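Local coordinates for protein acetyltransferase, GNAT family (Colwellia psychrerythraea, PDB 3IWG) that probably acts as a GNAT-type acyltransferase that transfers acyl groups other than amino-acyl groups, at residues A[21-26]-A[104-109]; A[67-72]-A[77-82]; A[81-86]-A[114-119]. One frame throughout, in Å; residues are numbered along the deposited sequence.

In the fold
From the N terminus, the chain first forms helix 17-26, and interaction 1 closes the longest loop by bringing residues 21-26 against 104-109, at the start of helix 107-116. Nested inside that loop, interaction 2 (67-72 with 77-82) spans only the short turn between strand 65-71 and helix 76-87. Interaction 3 (81-86 with 114-119) begins on that same helix, shares Glu-81 and Leu-82 with interaction 2, and ends beyond interaction 1, so interactions 1 and 3 cross. Helix 107-116 serves both. Tyr-69 and Tyr-109 meet Phe-83 where the three contacts adjoin, tying three helices and strand 65-71 together within one GNAT domain.

Interaction 1: A[21-26]-A[104-109]; sequences KAYFDS and TAELNY
With its CG turned away from the backbone N (chi1 178°), Tyr-23 reaches out from helix 17-26 toward Glu-106, whose chain bends at chi2 (139°), turning the carboxylate back toward the phenol end. The contact lies in the GNAT domain fold and joins its first helix to the loop that leads from strand 99-103 into helix 107-116, with Glu-106 at the N-cap position of the latter.

Glu-106 comes to the edge of the Tyr-23 ring near its plane, and the carboxylate is turned 80° against that ring. The spacing of Tyr-23 OH and Glu-106 OE1 is modelled too short to define a bond, and the exact bonding there is doubtful. The second carboxylate oxygen, OE2, is hydrogen-bonded to Ser-103 OG, which also accepts the backbone N-H of Ala-105. One hydroxyl thereby ties the carboxylate to the loop just ahead of the helix. Tyr-109, in the first turn of helix 107-116, also comes close to the Tyr-23 hydroxyl: Tyr-109 CD2 is 3.6 Å from Tyr-23 OH, which lies oblique to the Tyr-109 ring, while Glu-106 OE1 sits at the edge of that ring, in its plane. His-36 of helix 33-39 packs against both Tyr-23 and Glu-106.

At Ser-26 the contact passes to the backbones. Ser-26 OG turns back on its own helix to Tyr-23 O, modelled too close for the bond to be taken at face value, while the Ser-26 carbonyl faces the other segment. There a single water bridges the backbones, giving a hydrogen to Ser-26 O at 3.2 Å and accepting the Leu-107 N-H, in the first turn of the second helix, at 2.8 Å.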
ATOM      1  N   LYS A  21      14.959  18.481   6.360  1.00 31.42           N
ATOM      2  CA  LYS A  21      15.457  18.117   7.682  1.00 32.12           C
ATOM      3  C   LYS A  21      15.500  19.332   8.625  1.00 31.10           C
ATOM      4  O   LYS A  21      15.167  19.227   9.823  1.00 31.68           O
ATOM      5  CB  LYS A  21      16.826  17.402   7.591  1.00 33.07           C
ATOM      6  CG  LYS A  21      17.395  16.949   8.964  1.00 36.73           C
ATOM      7  CD  LYS A  21      18.751  16.196   8.844  1.00 42.37           C
ATOM      8  CE  LYS A  21      19.334  15.746  10.250  1.00 44.81           C
ATOM      9  NZ  LYS A  21      19.089  16.720  11.413  1.00 44.98           N
ATOM     10  N   ALA A  22      15.850  20.492   8.101  1.00 30.27           N
ATOM     11  CA  ALA A  22      15.846  21.687   8.937  1.00 29.82           C
ATOM     12  C   ALA A  22      14.419  22.078   9.262  1.00 29.69           C
ATOM     13  O   ALA A  22      14.119  22.467  10.400  1.00 29.78           O
ATOM     14  CB  ALA A  22      16.566  22.812   8.261  1.00 30.56           C
ATOM     15  N   TYR A  23      13.523  21.951   8.277  1.00 29.18           N
ATOM     16  CA  TYR A  23      12.096  22.225   8.515  1.00 28.57           C
ATOM     17  C   TYR A  23      11.590  21.443   9.725  1.00 27.91           C
ATOM     18  O   TYR A  23      11.119  22.026  10.672  1.00 27.42           O
ATOM     19  CB  TYR A  23      11.288  21.909   7.275  1.00 28.68           C
ATOM     20  CG  TYR A  23       9.807  22.125   7.436  1.00 28.98           C
ATOM     21  CD1 TYR A  23       9.285  23.396   7.571  1.00 31.81           C
ATOM     22  CD2 TYR A  23       8.939  21.071   7.421  1.00 32.81           C
ATOM     23  CE1 TYR A  23       7.926  23.610   7.705  1.00 34.83           C
ATOM     24  CE2 TYR A  23       7.572  21.260   7.535  1.00 34.34           C
ATOM     25  CZ  TYR A  23       7.077  22.536   7.707  1.00 34.24           C
ATOM     26  OH  TYR A  23       5.741  22.736   7.823  1.00 32.66           O
ATOM     27  N   PHE A  24      11.845  20.142   9.731  1.00 28.66           N
ATOM     28  CA  PHE A  24      11.401  19.256  10.798  1.00 29.35           C
ATOM     29  C   PHE A  24      12.112  19.498  12.135  1.00 28.99           C
ATOM     30  O   PHE A  24      11.452  19.499  13.187  1.00 28.84           O
ATOM     31  CB  PHE A  24      11.510  17.795  10.361  1.00 28.58           C
ATOM     32  CG  PHE A  24      10.490  17.424   9.266  1.00 32.02           C
ATOM     33  CD1 PHE A  24       9.123  17.497   9.511  1.00 33.02           C
ATOM     34  CD2 PHE A  24      10.894  17.029   8.004  1.00 32.15           C
ATOM     35  CE1 PHE A  24       8.190  17.179   8.512  1.00 32.79           C
ATOM     36  CE2 PHE A  24       9.975  16.731   7.013  1.00 30.39           C
ATOM     37  CZ  PHE A  24       8.618  16.813   7.272  1.00 32.01           C
ATOM     38  N   ASP A  25      13.427  19.703  12.090  1.00 28.17           N
ATOM     39  CA  ASP A  25      14.170  20.080  13.291  1.00 28.67           C
ATOM     40  C   ASP A  25      13.583  21.326  13.998  1.00 27.50           C
ATOM     41  O   ASP A  25      13.526  21.356  15.226  1.00 25.84           O
ATOM     42  CB  ASP A  25      15.651  20.349  12.973  1.00 29.57           C
ATOM     43  CG  ASP A  25      16.447  19.072  12.774  1.00 32.91           C
ATOM     44  OD1 ASP A  25      15.869  17.995  13.037  1.00 40.66           O
ATOM     45  OD2 ASP A  25      17.640  19.133  12.355  1.00 39.29           O
ATOM     46  N   SER A  26      13.096  22.288  13.210  1.00 26.75           N
ATOM     47  CA  SER A  26      12.538  23.509  13.729  1.00 26.97           C
ATOM     48  C   SER A  26      11.202  23.269  14.446  1.00 27.02           C
ATOM     49  O   SER A  26      10.826  24.113  15.201  1.00 24.94           O
ATOM     50  CB  SER A  26      12.322  24.538  12.590  1.00 27.74           C
ATOM     51  OG  SER A  26      11.128  24.233  11.793  1.00 29.70           O
ATOM     52  N   THR A 104       0.234  24.658  14.975  1.00 23.62           N
ATOM     53  CA  THR A 104       0.794  25.502  15.988  1.00 24.25           C
ATOM     54  C   THR A 104       2.216  25.162  16.400  1.00 25.02           C
ATOM     55  O   THR A 104       2.778  25.871  17.248  1.00 25.20           O
ATOM     56  CB  THR A 104      -0.109  25.453  17.214  1.00 24.84           C
ATOM     57  OG1 THR A 104      -0.122  24.120  17.737  1.00 23.08           O
ATOM     58  CG2 THR A 104      -1.538  25.881  16.802  1.00 22.49           C
ATOM     59  N   ALA A 105       2.807  24.106  15.805  1.00 24.67           N
ATOM     60  CA  ALA A 105       4.174  23.706  16.109  1.00 23.63           C
ATOM     61  C   ALA A 105       5.104  24.132  15.004  1.00 23.92           C
ATOM     62  O   ALA A 105       6.339  23.897  15.109  1.00 22.12           O
ATOM     63  CB  ALA A 105       4.270  22.166  16.290  1.00 24.07           C
ATOM     64  N   GLU A 106       4.554  24.713  13.923  1.00 23.93           N
ATOM     65  CA  GLU A 106       5.440  25.270  12.877  1.00 24.43           C
ATOM     66  C   GLU A 106       5.365  26.808  12.889  1.00 24.01           C
ATOM     67  O   GLU A 106       4.535  27.434  12.217  1.00 23.37           O
ATOM     68  CB  GLU A 106       5.128  24.674  11.494  1.00 25.13           C
ATOM     69  CG  GLU A 106       5.010  23.116  11.455  1.00 25.49           C
ATOM     70  CD  GLU A 106       3.855  22.628  10.575  1.00 29.45           C
ATOM     71  OE1 GLU A 106       4.028  22.592   9.341  1.00 29.94           O
ATOM     72  OE2 GLU A 106       2.776  22.274  11.132  1.00 32.85           O
ATOM     73  N   LEU A 107       6.254  27.412  13.676  1.00 23.63           N
ATOM     74  CA  LEU A 107       6.025  28.779  14.162  1.00 22.96           C
ATOM     75  C   LEU A 107       6.152  29.747  13.023  1.00 22.49           C
ATOM     76  O   LEU A 107       5.274  30.568  12.809  1.00 22.89           O
ATOM     77  CB  LEU A 107       6.993  29.111  15.304  1.00 23.77           C
ATOM     78  CG  LEU A 107       6.799  28.371  16.645  1.00 22.56           C
ATOM     79  CD1 LEU A 107       7.920  28.699  17.671  1.00 19.55           C
ATOM     80  CD2 LEU A 107       5.422  28.623  17.230  1.00 20.15           C
ATOM     81  N   ASN A 108       7.228  29.626  12.257  1.00 21.86           N
ATOM     82  CA  ASN A 108       7.458  30.541  11.148  1.00 21.91           C
ATOM     83  C   ASN A 108       6.401  30.454  10.073  1.00 21.81           C
ATOM     84  O   ASN A 108       5.948  31.447   9.556  1.00 22.35           O
ATOM     85  CB  ASN A 108       8.840  30.339  10.555  1.00 21.71           C
ATOM     86  CG  ASN A 108       9.929  31.051  11.352  1.00 22.50           C
ATOM     87  OD1 ASN A 108      10.894  30.433  11.801  1.00 26.56           O
ATOM     88  ND2 ASN A 108       9.800  32.357  11.489  1.00 23.16           N
ATOM     89  N   TYR A 109       5.981  29.253   9.743  1.00 22.57           N
ATOM     90  CA  TYR A 109       5.022  29.065   8.650  1.00 21.55           C
ATOM     91  C   TYR A 109       3.690  29.557   9.155  1.00 20.69           C
ATOM     92  O   TYR A 109       2.963  30.275   8.461  1.00 20.26           O
ATOM     93  CB  TYR A 109       5.065  27.571   8.244  1.00 22.17           C
ATOM     94  CG  TYR A 109       3.986  27.001   7.347  1.00 22.38           C
ATOM     95  CD1 TYR A 109       3.300  27.778   6.443  1.00 21.55           C
ATOM     96  CD2 TYR A 109       3.690  25.640   7.390  1.00 22.13           C
ATOM     97  CE1 TYR A 109       2.341  27.227   5.602  1.00 23.40           C
ATOM     98  CE2 TYR A 109       2.724  25.095   6.571  1.00 23.56           C
ATOM     99  CZ  TYR A 109       2.050  25.886   5.679  1.00 24.54           C
ATOM    100  OH  TYR A 109       1.041  25.348   4.888  1.00 24.18           O
TER
HETATM  101  O   HOH W   1       8.790  26.444  14.341  1.00 25.64           O

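Interaction 2: A[67-72]-A[77-82]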
ATOM      1  N   LEU A  67       0.972  22.974   2.385  1.00 24.38           N
ATOM      2  CA  LEU A  67       1.153  21.992   3.416  1.00 25.53           C
ATOM      3  C   LEU A  67       2.438  22.278   4.170  1.00 25.76           C
ATOM      4  O   LEU A  67       2.528  21.958   5.337  1.00 25.51           O
ATOM      5  CB  LEU A  67       1.189  20.550   2.803  1.00 25.15           C
ATOM      6  CG  LEU A  67      -0.117  19.945   2.192  1.00 27.67           C
ATOM      7  CD1 LEU A  67      -0.019  18.390   1.904  1.00 28.75           C
ATOM      8  CD2 LEU A  67      -1.389  20.184   3.037  1.00 26.60           C
ATOM      9  N   GLN A  68       3.448  22.823   3.484  1.00 27.35           N
ATOM     10  CA  GLN A  68       4.772  23.078   4.075  1.00 27.81           C
ATOM     11  C   GLN A  68       5.354  24.350   3.443  1.00 28.10           C
ATOM     12  O   GLN A  68       5.099  24.629   2.262  1.00 27.79           O
ATOM     13  CB  GLN A  68       5.723  21.899   3.817  1.00 27.36           C
ATOM     14  CG  GLN A  68       5.304  20.591   4.440  1.00 28.25           C
ATOM     15  CD  GLN A  68       6.312  19.438   4.188  1.00 28.01           C
ATOM     16  OE1 GLN A  68       7.029  19.434   3.196  1.00 25.01           O
ATOM     17  NE2 GLN A  68       6.330  18.446   5.088  1.00 27.88           N
ATOM     18  N   TYR A  69       6.101  25.102   4.241  1.00 27.91           N
ATOM     19  CA  TYR A  69       6.797  26.310   3.797  1.00 28.64           C
ATOM     20  C   TYR A  69       8.031  26.521   4.676  1.00 28.94           C
ATOM     21  O   TYR A  69       7.980  26.358   5.912  1.00 28.92           O
ATOM     22  CB  TYR A  69       5.906  27.513   3.908  1.00 28.50           C
ATOM     23  CG  TYR A  69       6.582  28.839   3.570  1.00 30.17           C
ATOM     24  CD1 TYR A  69       7.351  29.536   4.507  1.00 30.02           C
ATOM     25  CD2 TYR A  69       6.432  29.404   2.302  1.00 31.28           C
ATOM     26  CE1 TYR A  69       7.971  30.764   4.165  1.00 30.19           C
ATOM     27  CE2 TYR A  69       7.042  30.594   1.961  1.00 31.33           C
ATOM     28  CZ  TYR A  69       7.785  31.279   2.897  1.00 30.78           C
ATOM     29  OH  TYR A  69       8.331  32.458   2.515  1.00 31.32           O
ATOM     30  N   TYR A  70       9.145  26.847   4.050  1.00 29.45           N
ATOM     31  CA  TYR A  70      10.369  27.026   4.801  1.00 30.78           C
ATOM     32  C   TYR A  70      11.331  27.881   3.999  1.00 32.49           C
ATOM     33  O   TYR A  70      11.551  27.615   2.815  1.00 33.33           O
ATOM     34  CB  TYR A  70      11.013  25.680   5.132  1.00 30.48           C
ATOM     35  CG  TYR A  70      12.312  25.814   5.855  1.00 30.99           C
ATOM     36  CD1 TYR A  70      12.335  25.925   7.228  1.00 31.18           C
ATOM     37  CD2 TYR A  70      13.513  25.888   5.170  1.00 32.25           C
ATOM     38  CE1 TYR A  70      13.497  26.077   7.919  1.00 30.63           C
ATOM     39  CE2 TYR A  70      14.714  26.033   5.855  1.00 33.92           C
ATOM     40  CZ  TYR A  70      14.698  26.145   7.239  1.00 33.25           C
ATOM     41  OH  TYR A  70      15.861  26.310   7.955  1.00 31.15           O
ATOM     42  N   LEU A  71      11.894  28.895   4.652  1.00 33.69           N
ATOM     43  CA  LEU A  71      13.042  29.679   4.135  1.00 34.83           C
ATOM     44  C   LEU A  71      14.184  29.656   5.121  1.00 35.83           C
ATOM     45  O   LEU A  71      13.969  29.754   6.327  1.00 35.70           O
ATOM     46  CB  LEU A  71      12.657  31.141   3.950  1.00 34.34           C
ATOM     47  CG  LEU A  71      12.609  31.587   2.503  1.00 35.13           C
ATOM     48  CD1 LEU A  71      12.229  33.055   2.433  1.00 36.16           C
ATOM     49  CD2 LEU A  71      13.934  31.343   1.799  1.00 32.85           C
ATOM     50  N   GLN A  72      15.403  29.548   4.632  1.00 38.14           N
ATOM     51  CA  GLN A  72      16.531  29.666   5.539  1.00 40.53           C
ATOM     52  C   GLN A  72      16.342  30.880   6.491  1.00 42.15           C
ATOM     53  O   GLN A  72      15.751  31.929   6.130  1.00 41.53           O
ATOM     54  CB  GLN A  72      17.854  29.706   4.797  1.00 40.94           C
ATOM     55  CG  GLN A  72      18.433  28.315   4.619  1.00 42.38           C
ATOM     56  CD  GLN A  72      19.378  28.230   3.460  1.00 43.83           C
ATOM     57  OE1 GLN A  72      19.753  29.258   2.889  1.00 46.54           O
ATOM     58  NE2 GLN A  72      19.765  27.005   3.085  1.00 40.56           N
ATOM     59  N   LEU A  77      12.695  39.144   6.110  1.00 44.87           N
ATOM     60  CA  LEU A  77      11.937  40.226   5.411  1.00 44.15           C
ATOM     61  C   LEU A  77      11.464  39.795   4.038  1.00 43.25           C
ATOM     62  O   LEU A  77      10.287  39.925   3.664  1.00 41.99           O
ATOM     63  CB  LEU A  77      12.758  41.501   5.285  1.00 44.32           C
ATOM     64  CG  LEU A  77      12.250  42.735   6.042  1.00 45.19           C
ATOM     65  CD1 LEU A  77      13.198  43.909   5.791  1.00 43.43           C
ATOM     66  CD2 LEU A  77      10.790  43.086   5.662  1.00 45.22           C
ATOM     67  N   CYS A  78      12.408  39.253   3.290  1.00 42.57           N
ATOM     68  CA  CYS A  78      12.068  38.650   2.028  1.00 41.86           C
ATOM     69  C   CYS A  78      11.023  37.535   2.240  1.00 39.88           C
ATOM     70  O   CYS A  78      10.136  37.378   1.412  1.00 39.64           O
ATOM     71  CB  CYS A  78      13.342  38.216   1.302  1.00 41.82           C
ATOM     72  SG  CYS A  78      14.437  39.648   1.026  1.00 45.93           S
ATOM     73  N   SER A  79      11.067  36.838   3.374  1.00 37.86           N
ATOM     74  CA  SER A  79      10.142  35.726   3.615  1.00 37.04           C
ATOM     75  C   SER A  79       8.677  36.187   3.599  1.00 36.58           C
ATOM     76  O   SER A  79       7.800  35.519   3.013  1.00 35.62           O
ATOM     77  CB  SER A  79      10.469  34.992   4.931  1.00 36.77           C
ATOM     78  OG  SER A  79       9.775  33.761   5.025  1.00 35.42           O
ATOM     79  N   GLN A  80       8.434  37.332   4.226  1.00 35.42           N
ATOM     80  CA  GLN A  80       7.122  37.925   4.294  1.00 35.23           C
ATOM     81  C   GLN A  80       6.673  38.390   2.926  1.00 35.27           C
ATOM     82  O   GLN A  80       5.518  38.183   2.554  1.00 35.21           O
ATOM     83  CB  GLN A  80       7.127  39.106   5.289  1.00 35.47           C
ATOM     84  CG  GLN A  80       7.541  38.711   6.715  1.00 35.38           C
ATOM     85  CD  GLN A  80       7.494  39.855   7.728  1.00 37.96           C
ATOM     86  OE1 GLN A  80       8.409  39.995   8.534  1.00 38.15           O
ATOM     87  NE2 GLN A  80       6.423  40.664   7.705  1.00 37.65           N
ATOM     88  N   GLU A  81       7.574  39.052   2.200  1.00 35.59           N
ATOM     89  CA  GLU A  81       7.315  39.507   0.825  1.00 36.18           C
ATOM     90  C   GLU A  81       6.909  38.285   0.027  1.00 35.42           C
ATOM     91  O   GLU A  81       5.875  38.272  -0.642  1.00 35.88           O
ATOM     92  CB  GLU A  81       8.576  40.122   0.170  1.00 36.96           C
ATOM     93  CG  GLU A  81       8.943  41.555   0.540  1.00 39.71           C
ATOM     94  CD  GLU A  81      10.140  42.125  -0.301  1.00 44.16           C
ATOM     95  OE1 GLU A  81       9.900  42.954  -1.210  1.00 45.94           O
ATOM     96  OE2 GLU A  81      11.323  41.763  -0.060  1.00 47.27           O
ATOM     97  N   LEU A  82       7.715  37.236   0.140  1.00 34.54           N
ATOM     98  CA  LEU A  82       7.468  35.967  -0.579  1.00 33.91           C
ATOM     99  C   LEU A  82       6.098  35.333  -0.285  1.00 33.16           C
ATOM    100  O   LEU A  82       5.252  35.172  -1.167  1.00 32.51           O
ATOM    101  CB  LEU A  82       8.594  34.970  -0.286  1.00 33.78           C
ATOM    102  CG  LEU A  82       8.480  33.623  -1.023  1.00 34.69           C
ATOM    103  CD1 LEU A  82       8.323  33.807  -2.556  1.00 33.33           C
ATOM    104  CD2 LEU A  82       9.658  32.725  -0.684  1.00 34.48           C
TER
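The phenol oxygen OH of Tyr-69 meets Ser-79 at two points: a hydrogen bond joins it to Ser-79 OG at 3.2 Å, in which either hydroxyl could be the donor, and Ser-79 O lies 3.1 Å from the same Tyr-69 OH. The serine hydroxyl lies at the edge of the ring, in its plane. Tyr-69 gets there by an extended first torsion (chi1 175°), which sends the ring straight out from the strand toward the helix.

Apolar groups close in beside this polar point. Leu-82 CD2 lies oblique to the Tyr-69 ring, 3.5 Å from Tyr-69 OH, and meets Leu-71 CD1 at 4.1 Å. The same Leu-71 CD1 presses on the helix backbone, 3.6 Å from Ser-79 CA. Thus Tyr-69 and Leu-71, two residues apart on one face of the strand, hold Ser-79 and Leu-82 on one side of the helix.

The axes of 67-71 and 77-82 run roughly antiparallel (147°) and come within 9.8 Å, in the first two elements of the GNAT domain's beta-alpha-beta unit 65-71, 76-87, 99-103. Leu-112 of helix 107-116 touches both Tyr-69 and Ser-79, Phe-83 packs edge-to-face with Tyr-69, and strand 53-60 pairs with 65-71.

Interaction 3: A[81-86]-A[114-119]; sequences ELFTLI and LDNSAT
Asn-116 and Thr-84 make the polar half of this contact between helix 76-87 and the last turn of helix 107-116. Thr-84 OG1 stands 2.9 Å from Asn-116 OD1, at a distance that suits a hydrogen bond from the hydroxyl to the amide oxygen. Its single proton, however, is also within reach of Gln-80 O, one turn back on its own helix, so which acceptor it serves is not settled. The two side chains cross at about a right angle. Thr-84 can face both acceptors because chi1 (-68°) sets OG1 on the backbone N side, opposite its own carbonyl carbon. At its other end the amide is held by its own helix, with Asn-116 ND2 hydrogen-bonded to Leu-112 O.

The second kind of contact is between the Phe-83 ring and the Asn-116 amide. Phe-83 CD1 comes 3.4 Å from Asn-116 ND2, and the ring and amide planes are inclined by 33°; the nitrogen approaches the ring obliquely. Beyond the amide, this ring also packs on Tyr-109, Leu-112 and Cys-113 of helix 107-116.

Replacing Asn-116 by an alanine would probably leave Thr-84 OG1 with only the Gln-80 carbonyl, take the side-chain donor from Leu-112 O and open a gap beside Phe-83.

Helix 107-116 ends here, Ser-117 being the first residue to leave helical geometry before strand 117-129. The ND2 bond to Leu-112 O, with OD1 facing a hydroxyl, probably sets the orientation of this buried amide, which meets helix 76-87 by its oxygen at Thr-84 and by its nitrogen beside the Phe-83 ring.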
ATOM      1  N   GLU A  81       7.574  39.052   2.200  1.00 35.59           N
ATOM      2  CA  GLU A  81       7.315  39.507   0.825  1.00 36.18           C
ATOM      3  C   GLU A  81       6.909  38.285   0.027  1.00 35.42           C
ATOM      4  O   GLU A  81       5.875  38.272  -0.642  1.00 35.88           O
ATOM      5  CB  GLU A  81       8.576  40.122   0.170  1.00 36.96           C
ATOM      6  CG  GLU A  81       8.943  41.555   0.540  1.00 39.71           C
ATOM      7  CD  GLU A  81      10.140  42.125  -0.301  1.00 44.16           C
ATOM      8  OE1 GLU A  81       9.900  42.954  -1.210  1.00 45.94           O
ATOM      9  OE2 GLU A  81      11.323  41.763  -0.060  1.00 47.27           O
ATOM     10  N   LEU A  82       7.715  37.236   0.140  1.00 34.54           N
ATOM     11  CA  LEU A  82       7.468  35.967  -0.579  1.00 33.91           C
ATOM     12  C   LEU A  82       6.098  35.333  -0.285  1.00 33.16           C
ATOM     13  O   LEU A  82       5.252  35.172  -1.167  1.00 32.51           O
ATOM     14  CB  LEU A  82       8.594  34.970  -0.286  1.00 33.78           C
ATOM     15  CG  LEU A  82       8.480  33.623  -1.023  1.00 34.69           C
ATOM     16  CD1 LEU A  82       8.323  33.807  -2.556  1.00 33.33           C
ATOM     17  CD2 LEU A  82       9.658  32.725  -0.684  1.00 34.48           C
ATOM     18  N   PHE A  83       5.865  35.012   0.969  1.00 32.82           N
ATOM     19  CA  PHE A  83       4.605  34.411   1.346  1.00 33.02           C
ATOM     20  C   PHE A  83       3.394  35.226   0.885  1.00 33.39           C
ATOM     21  O   PHE A  83       2.428  34.658   0.387  1.00 33.32           O
ATOM     22  CB  PHE A  83       4.547  34.168   2.858  1.00 33.14           C
ATOM     23  CG  PHE A  83       3.521  33.138   3.263  1.00 32.71           C
ATOM     24  CD1 PHE A  83       2.186  33.477   3.375  1.00 30.04           C
ATOM     25  CD2 PHE A  83       3.904  31.832   3.513  1.00 30.67           C
ATOM     26  CE1 PHE A  83       1.282  32.545   3.714  1.00 29.95           C
ATOM     27  CE2 PHE A  83       2.995  30.905   3.884  1.00 30.02           C
ATOM     28  CZ  PHE A  83       1.688  31.248   3.985  1.00 30.42           C
ATOM     29  N   THR A  84       3.439  36.544   1.068  1.00 33.89           N
ATOM     30  CA  THR A  84       2.366  37.431   0.615  1.00 33.93           C
ATOM     31  C   THR A  84       2.128  37.298  -0.894  1.00 35.10           C
ATOM     32  O   THR A  84       1.005  37.133  -1.330  1.00 35.69           O
ATOM     33  CB  THR A  84       2.670  38.922   0.983  1.00 34.27           C
ATOM     34  OG1 THR A  84       2.624  39.087   2.411  1.00 32.77           O
ATOM     35  CG2 THR A  84       1.681  39.891   0.305  1.00 32.13           C
ATOM     36  N   LEU A  85       3.189  37.390  -1.687  1.00 36.37           N
ATOM     37  CA  LEU A  85       3.117  37.208  -3.144  1.00 37.22           C
ATOM     38  C   LEU A  85       2.442  35.894  -3.497  1.00 37.98           C
ATOM     39  O   LEU A  85       1.542  35.836  -4.333  1.00 38.21           O
ATOM     40  CB  LEU A  85       4.536  37.211  -3.727  1.00 37.47           C
ATOM     41  CG  LEU A  85       4.804  36.835  -5.185  1.00 37.96           C
ATOM     42  CD1 LEU A  85       4.091  37.769  -6.126  1.00 39.87           C
ATOM     43  CD2 LEU A  85       6.293  36.934  -5.449  1.00 39.19           C
ATOM     44  N   ILE A  86       2.889  34.830  -2.843  1.00 38.92           N
ATOM     45  CA  ILE A  86       2.330  33.500  -3.090  1.00 39.70           C
ATOM     46  C   ILE A  86       0.879  33.410  -2.620  1.00 40.05           C
ATOM     47  O   ILE A  86       0.055  32.896  -3.360  1.00 39.95           O
ATOM     48  CB  ILE A  86       3.166  32.372  -2.446  1.00 39.55           C
ATOM     49  CG1 ILE A  86       4.615  32.408  -2.944  1.00 41.06           C
ATOM     50  CG2 ILE A  86       2.584  31.011  -2.804  1.00 40.35           C
ATOM     51  CD1 ILE A  86       5.581  31.693  -2.036  1.00 41.47           C
ATOM     52  N   LEU A 114      -1.081  33.389   9.561  1.00 22.86           N
ATOM     53  CA  LEU A 114      -1.803  34.359  10.393  1.00 22.03           C
ATOM     54  C   LEU A 114      -1.858  35.703   9.697  1.00 21.94           C
ATOM     55  O   LEU A 114      -2.940  36.219   9.528  1.00 20.40           O
ATOM     56  CB  LEU A 114      -1.183  34.483  11.794  1.00 21.47           C
ATOM     57  CG  LEU A 114      -1.484  33.258  12.659  1.00 21.28           C
ATOM     58  CD1 LEU A 114      -0.632  33.186  13.910  1.00 20.42           C
ATOM     59  CD2 LEU A 114      -2.975  33.214  12.983  1.00 22.53           C
ATOM     60  N   ASP A 115      -0.703  36.204   9.233  1.00 22.58           N
ATOM     61  CA  ASP A 115      -0.587  37.522   8.582  1.00 23.66           C
ATOM     62  C   ASP A 115      -1.456  37.635   7.357  1.00 24.29           C
ATOM     63  O   ASP A 115      -2.023  38.676   7.069  1.00 24.37           O
ATOM     64  CB  ASP A 115       0.875  37.795   8.106  1.00 24.23           C
ATOM     65  CG  ASP A 115       1.874  38.071   9.270  1.00 25.30           C
ATOM     66  OD1 ASP A 115       1.412  38.312  10.410  1.00 25.95           O
ATOM     67  OD2 ASP A 115       3.119  38.073   9.044  1.00 24.84           O
ATOM     68  N   ASN A 116      -1.569  36.546   6.609  1.00 24.99           N
ATOM     69  CA  ASN A 116      -2.113  36.670   5.276  1.00 24.85           C
ATOM     70  C   ASN A 116      -3.441  36.030   5.055  1.00 25.20           C
ATOM     71  O   ASN A 116      -3.903  35.998   3.922  1.00 25.57           O
ATOM     72  CB  ASN A 116      -1.128  36.071   4.297  1.00 24.08           C
ATOM     73  CG  ASN A 116       0.139  36.802   4.279  1.00 22.25           C
ATOM     74  OD1 ASN A 116       0.255  37.821   3.611  1.00 19.26           O
ATOM     75  ND2 ASN A 116       1.127  36.283   5.002  1.00 20.72           N
ATOM     76  N   SER A 117      -4.063  35.513   6.105  1.00 25.84           N
ATOM     77  CA  SER A 117      -5.290  34.729   5.896  1.00 26.39           C
ATOM     78  C   SER A 117      -6.517  35.516   6.283  1.00 26.83           C
ATOM     79  O   SER A 117      -6.459  36.395   7.138  1.00 26.60           O
ATOM     80  CB  SER A 117      -5.231  33.431   6.682  1.00 26.22           C
ATOM     81  OG  SER A 117      -4.070  32.707   6.312  1.00 26.45           O
ATOM     82  N   ALA A 118      -7.624  35.183   5.643  1.00 26.84           N
ATOM     83  CA  ALA A 118      -8.892  35.819   5.938  1.00 27.75           C
ATOM     84  C   ALA A 118      -9.569  35.055   7.066  1.00 28.60           C
ATOM     85  O   ALA A 118      -9.913  35.646   8.090  1.00 29.01           O
ATOM     86  CB  ALA A 118      -9.798  35.821   4.696  1.00 27.06           C
ATOM     87  N   THR A 119      -9.780  33.744   6.871  1.00 28.74           N
ATOM     88  CA  THR A 119     -10.542  32.936   7.823  1.00 28.52           C
ATOM     89  C   THR A 119      -9.808  31.669   8.201  1.00 28.45           C
ATOM     90  O   THR A 119      -8.742  31.326   7.641  1.00 28.89           O
ATOM     91  CB  THR A 119     -11.946  32.580   7.279  1.00 28.83           C
ATOM     92  OG1 THR A 119     -11.804  31.860   6.042  1.00 31.52           O
ATOM     93  CG2 THR A 119     -12.838  33.859   7.077  1.00 28.03           C
TER